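Local coordinates for leucine aminopeptidase 2, chloroplastic (Streptomyces sp. BC16019, PDB 5LHJ), which takes part in bottromycin maturation and, as an M17-family manganese metalloaminopeptidase, probably removes unsubstituted N-terminal amino acids from peptides, at residues A[242-247]-A[306-311]; A[289-294]-A[487-492]. All coordinates share one frame; numbering follows the deposited sequence.

How the contacts relate
Contact 1 pairs two antiparallel strands of the catalytic-domain sheet, and contact 2 packs two helices beside it; their centres are about 12 Å apart. Helix 286-301 is followed in the chain by strand 306-316, so the two contacts share a helix-strand unit, and their segments alternate along the chain. They touch through L311, whose CD1 lies 3.6 Å from V292 CG2 and whose CD2 lies 3.9 Å from V291 CG1. L311 and V291 also bring the contacts near the metal centre: each side chain lies about 8 Å from that of K261, a manganese ligand, although no manganese is bound to this chain in the model.

Contact 1: A[242-247]-A[306-311]; sequences ELTYDP and RVRGHL
E242 and H310 face each other in a non-hydrogen-bonded antiparallel pair, and their side chains are joined by a hydrogen bond from H310 ND1 to E242 OE2 (3.1 Å). The oxygen lies near the imidazole plane, whereas the donor approaches from 43° above the carboxylate plane. The E242 chain, extended beyond CG, carries the carboxylate to this meeting point. Y240 OH hydrogen-bonds to both OE2 and ND1, and R356 adds a salt bridge to OE2. OE1 meets R308 NH1 at 3.6 Å, well out of the guanidinium plane, so that pairing rests on charge alone. Shortening E242 to an alanine would probably leave H310 ND1 with one partner fewer and R356 and R308 without this countercharge. R308 bends at chi2 and chi3 (75° and 66°) to bring NE to T244 OG1; the modelled bond is very short and its exact length doubtful. At the loop end, D246 OD2 lies 3.0 Å from R306 NE, over the guanidinium face, again an ion pair without a directed N-H. Across the pair, L243 and G309 bond reciprocally (G309 N to L243 O 2.6 Å), as do Y245 and V307, while the backbones of E242 and T244 bond to A212 and D210, and those of R306 and R308 to strand 255-263. Alternating hydrogen-bonded and non-hydrogen-bonded pairs make this a regular antiparallel strand pair within the mixed sheet of the M17 catalytic domain.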
loop_
_atom_site.group_PDB
_atom_site.type_symbol
_atom_site.label_atom_id
_atom_site.label_comp_id
_atom_site.label_asym_id
_atom_site.label_seq_id
_atom_site.Cartn_x
_atom_site.Cartn_y
_atom_site.Cartn_z
ATOM N N GLU A 242 0.501 0.765 -42.859
ATOM C CA GLU A 242 1.747 1.263 -43.436
ATOM C C GLU A 242 1.422 2.455 -44.328
ATOM O O GLU A 242 0.496 2.400 -45.146
ATOM C CB GLU A 242 2.523 0.160 -44.175
ATOM C CG GLU A 242 3.284 -0.727 -43.195
ATOM C CD GLU A 242 4.051 -1.884 -43.814
ATOM O OE1 GLU A 242 3.813 -2.233 -44.992
ATOM O OE2 GLU A 242 4.890 -2.471 -43.095
ATOM N N LEU A 243 2.184 3.522 -44.134
ATOM C CA LEU A 243 1.880 4.846 -44.682
ATOM C C LEU A 243 3.183 5.317 -45.297
ATOM O O LEU A 243 4.162 5.466 -44.570
ATOM C CB LEU A 243 1.412 5.757 -43.529
ATOM C CG LEU A 243 0.976 7.198 -43.775
ATOM C CD1 LEU A 243 -0.285 7.212 -44.611
ATOM C CD2 LEU A 243 0.728 7.939 -42.471
ATOM N N THR A 244 3.229 5.525 -46.615
ATOM C CA THR A 244 4.486 5.836 -47.304
ATOM C C THR A 244 4.494 7.171 -48.077
ATOM O O THR A 244 3.615 7.422 -48.914
ATOM C CB THR A 244 4.875 4.696 -48.266
ATOM O OG1 THR A 244 4.862 3.452 -47.557
ATOM C CG2 THR A 244 6.252 4.912 -48.855
ATOM N N TYR A 245 5.505 7.994 -47.791
ATOM C CA TYR A 245 5.813 9.196 -48.563
ATOM C C TYR A 245 6.923 8.870 -49.558
ATOM O O TYR A 245 8.040 8.517 -49.164
ATOM C CB TYR A 245 6.240 10.330 -47.645
ATOM C CG TYR A 245 6.755 11.566 -48.359
ATOM C CD1 TYR A 245 5.899 12.377 -49.113
ATOM C CD2 TYR A 245 8.098 11.936 -48.269
ATOM C CE1 TYR A 245 6.373 13.513 -49.754
ATOM C CE2 TYR A 245 8.578 13.071 -48.909
ATOM C CZ TYR A 245 7.714 13.860 -49.644
ATOM O OH TYR A 245 8.205 14.995 -50.274
ATOM N N ASP A 246 6.608 8.994 -50.847
ATOM C CA ASP A 246 7.529 8.597 -51.909
ATOM C C ASP A 246 7.473 9.650 -53.000
ATOM O O ASP A 246 6.811 9.439 -54.005
ATOM C CB ASP A 246 7.127 7.206 -52.444
ATOM C CG ASP A 246 8.299 6.426 -53.023
ATOM O OD1 ASP A 246 9.333 7.024 -53.405
ATOM O OD2 ASP A 246 8.182 5.181 -53.092
ATOM N N PRO A 247 8.192 10.775 -52.820
ATOM C CA PRO A 247 8.020 11.955 -53.673
ATOM C C PRO A 247 8.557 11.779 -55.093
ATOM O O PRO A 247 9.626 11.201 -55.260
ATOM C CB PRO A 247 8.838 13.015 -52.947
ATOM C CG PRO A 247 9.959 12.250 -52.332
ATOM C CD PRO A 247 9.432 10.868 -52.026
ATOM N N ARG A 306 12.505 9.284 -49.087
ATOM C CA ARG A 306 11.426 8.317 -48.984
ATOM C C ARG A 306 11.246 7.967 -47.506
ATOM O O ARG A 306 12.217 7.649 -46.835
ATOM C CB ARG A 306 11.776 7.064 -49.763
ATOM C CG ARG A 306 10.648 6.065 -49.889
ATOM C CD ARG A 306 11.103 4.934 -50.799
ATOM N NE ARG A 306 10.032 3.988 -51.091
ATOM C CZ ARG A 306 10.191 2.830 -51.745
ATOM N NH1 ARG A 306 11.392 2.443 -52.193
ATOM N NH2 ARG A 306 9.131 2.042 -51.955
ATOM N N VAL A 307 10.015 8.035 -47.017
ATOM C CA VAL A 307 9.727 7.737 -45.606
ATOM C C VAL A 307 8.527 6.800 -45.511
ATOM O O VAL A 307 7.467 7.078 -46.069
ATOM C CB VAL A 307 9.470 9.018 -44.778
ATOM C CG1 VAL A 307 9.383 8.678 -43.291
ATOM C CG2 VAL A 307 10.569 10.043 -45.015
ATOM N N ARG A 308 8.707 5.697 -44.787
ATOM C CA ARG A 308 7.647 4.734 -44.542
ATOM C C ARG A 308 7.282 4.708 -43.058
ATOM O O ARG A 308 8.152 4.482 -42.224
ATOM C CB ARG A 308 8.114 3.358 -44.992
ATOM C CG ARG A 308 7.299 2.180 -44.477
ATOM C CD ARG A 308 5.950 1.965 -45.130
ATOM N NE ARG A 308 6.086 1.578 -46.546
ATOM C CZ ARG A 308 6.467 0.384 -46.998
ATOM N NH1 ARG A 308 6.797 -0.602 -46.160
ATOM N NH2 ARG A 308 6.539 0.183 -48.319
ATOM N N GLY A 309 5.998 4.874 -42.757
ATOM C CA GLY A 309 5.450 4.701 -41.410
ATOM C C GLY A 309 4.890 3.302 -41.212
ATOM O O GLY A 309 4.263 2.750 -42.129
ATOM N N HIS A 310 5.120 2.733 -40.031
ATOM C CA HIS A 310 4.694 1.385 -39.664
ATOM C C HIS A 310 3.972 1.521 -38.326
ATOM O O HIS A 310 4.592 1.925 -37.333
ATOM C CB HIS A 310 5.902 0.452 -39.496
ATOM C CG HIS A 310 6.867 0.461 -40.645
ATOM N ND1 HIS A 310 6.844 -0.488 -41.644
ATOM C CD2 HIS A 310 7.918 1.266 -40.922
ATOM C CE1 HIS A 310 7.826 -0.256 -42.497
ATOM N NE2 HIS A 310 8.500 0.797 -42.074
ATOM N N LEU A 311 2.670 1.230 -38.309
ATOM C CA LEU A 311 1.780 1.636 -37.208
ATOM C C LEU A 311 0.896 0.485 -36.689
ATOM O O LEU A 311 -0.196 0.249 -37.205
ATOM C CB LEU A 311 0.904 2.816 -37.654
ATOM C CG LEU A 311 1.712 4.030 -38.159
ATOM C CD1 LEU A 311 0.951 4.846 -39.170
ATOM C CD2 LEU A 311 2.212 4.871 -36.995
#

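Contact 2: A[289-294]-A[487-492]; sequences AAVVAA and RTLIET
L489 reaches from helix 486-498 onto helix 286-301, where A290, V291 and A294 receive it. Its CB lies 4.0 Å from A294 CB, a direct methylene-to-methyl contact. CG, set anti to the carbonyl carbon (chi1 -74°), itself stands back from the facing helix, but from it CD1 runs in between the alanines. That methyl packs 4.0 Å from A294 CB and 4.3 Å from A290 CB, and it also touches V291 CG2. It lies 3.8 Å from A290 O, a carbonyl that already accepts the helical bond from A294 N, so the methyl covers a satisfied acceptor. I490 follows along the same interface, its CG1 4.3 Å from A294 CB, and its side chain continues onto A297 and L301 farther along helix 286-301. The short alanine side chains receive these longer ones as the axes of the two short segments cross at -47° and come within 9.2 Å of each other. With no hydrogen bond or salt bridge between the two segments and every touching residue buried, the two helices are held together here by shape and the exclusion of water.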
loop_
_atom_site.group_PDB
_atom_site.type_symbol
_atom_site.label_atom_id
_atom_site.label_comp_id
_atom_site.label_asym_id
_atom_site.label_seq_id
_atom_site.Cartn_x
_atom_site.Cartn_y
_atom_site.Cartn_z
ATOM N N ALA A 289 0.730 8.678 -33.127
ATOM C CA ALA A 289 0.268 10.026 -33.458
ATOM C C ALA A 289 1.401 10.893 -34.014
ATOM O O ALA A 289 1.202 11.625 -34.994
ATOM C CB ALA A 289 -0.357 10.716 -32.250
ATOM N N ALA A 290 2.567 10.827 -33.388
ATOM C CA ALA A 290 3.715 11.623 -33.816
ATOM C C ALA A 290 4.201 11.209 -35.207
ATOM O O ALA A 290 4.500 12.070 -36.056
ATOM C CB ALA A 290 4.855 11.527 -32.812
ATOM N N VAL A 291 4.239 9.907 -35.447
ATOM C CA VAL A 291 4.677 9.362 -36.732
ATOM C C VAL A 291 3.701 9.732 -37.848
ATOM O O VAL A 291 4.128 10.200 -38.921
ATOM C CB VAL A 291 4.910 7.835 -36.660
ATOM C CG1 VAL A 291 5.135 7.215 -38.046
ATOM C CG2 VAL A 291 6.107 7.525 -35.765
ATOM N N VAL A 292 2.406 9.546 -37.599
ATOM C CA VAL A 292 1.386 9.896 -38.596
ATOM C C VAL A 292 1.470 11.388 -38.946
ATOM O O VAL A 292 1.458 11.767 -40.127
ATOM C CB VAL A 292 -0.031 9.533 -38.100
ATOM C CG1 VAL A 292 -1.116 10.135 -38.985
ATOM C CG2 VAL A 292 -0.187 8.014 -38.008
ATOM N N ALA A 293 1.550 12.226 -37.919
ATOM C CA ALA A 293 1.577 13.663 -38.115
ATOM C C ALA A 293 2.824 14.106 -38.892
ATOM O O ALA A 293 2.706 14.916 -39.829
ATOM C CB ALA A 293 1.474 14.399 -36.780
ATOM N N ALA A 294 3.988 13.569 -38.536
ATOM C CA ALA A 294 5.225 13.873 -39.269
ATOM C C ALA A 294 5.083 13.491 -40.747
ATOM O O ALA A 294 5.429 14.297 -41.628
ATOM C CB ALA A 294 6.423 13.174 -38.656
ATOM N N ARG A 487 7.753 17.655 -34.133
ATOM C CA ARG A 487 8.685 18.619 -34.688
ATOM C C ARG A 487 10.141 18.127 -34.670
ATOM O O ARG A 487 10.893 18.409 -35.610
ATOM C CB ARG A 487 8.497 19.980 -34.030
ATOM C CG ARG A 487 7.248 20.654 -34.590
ATOM C CD ARG A 487 6.920 21.951 -33.893
ATOM N NE ARG A 487 6.429 21.600 -32.575
ATOM C CZ ARG A 487 6.887 22.031 -31.410
ATOM N NH1 ARG A 487 7.829 22.964 -31.312
ATOM N NH2 ARG A 487 6.320 21.553 -30.311
ATOM N N THR A 488 10.522 17.352 -33.657
ATOM C CA THR A 488 11.824 16.667 -33.680
ATOM C C THR A 488 11.952 15.723 -34.888
ATOM O O THR A 488 12.970 15.731 -35.576
ATOM C CB THR A 488 12.110 15.913 -32.362
ATOM O OG1 THR A 488 12.191 16.858 -31.292
ATOM C CG2 THR A 488 13.417 15.137 -32.435
ATOM N N LEU A 489 10.920 14.931 -35.151
ATOM C CA LEU A 489 10.929 14.024 -36.297
ATOM C C LEU A 489 11.070 14.792 -37.609
ATOM O O LEU A 489 11.873 14.422 -38.460
ATOM C CB LEU A 489 9.675 13.158 -36.354
ATOM C CG LEU A 489 9.548 12.011 -35.346
ATOM C CD1 LEU A 489 8.177 11.389 -35.535
ATOM C CD2 LEU A 489 10.649 10.966 -35.474
ATOM N N ILE A 490 10.294 15.860 -37.765
ATOM C CA ILE A 490 10.375 16.669 -38.982
ATOM C C ILE A 490 11.780 17.252 -39.163
ATOM O O ILE A 490 12.347 17.159 -40.251
ATOM C CB ILE A 490 9.312 17.790 -39.013
ATOM C CG1 ILE A 490 7.907 17.182 -39.119
ATOM C CG2 ILE A 490 9.557 18.744 -40.186
ATOM C CD1 ILE A 490 6.789 18.179 -38.894
ATOM N N GLU A 491 12.352 17.830 -38.112
ATOM C CA GLU A 491 13.716 18.363 -38.210
ATOM C C GLU A 491 14.783 17.279 -38.472
ATOM O O GLU A 491 15.753 17.519 -39.209
ATOM C CB GLU A 491 14.060 19.200 -36.981
ATOM C CG GLU A 491 13.388 20.558 -36.979
ATOM C CD GLU A 491 13.941 21.530 -38.028
ATOM O OE1 GLU A 491 15.052 21.326 -38.555
ATOM O OE2 GLU A 491 13.246 22.525 -38.329
ATOM N N THR A 492 14.591 16.091 -37.901
ATOM C CA THR A 492 15.473 14.952 -38.173
ATOM C C THR A 492 15.415 14.548 -39.646
ATOM O O THR A 492 16.452 14.381 -40.301
ATOM C CB THR A 492 15.123 13.757 -37.279
ATOM O OG1 THR A 492 15.275 14.149 -35.910
ATOM C CG2 THR A 492 16.016 12.574 -37.560
#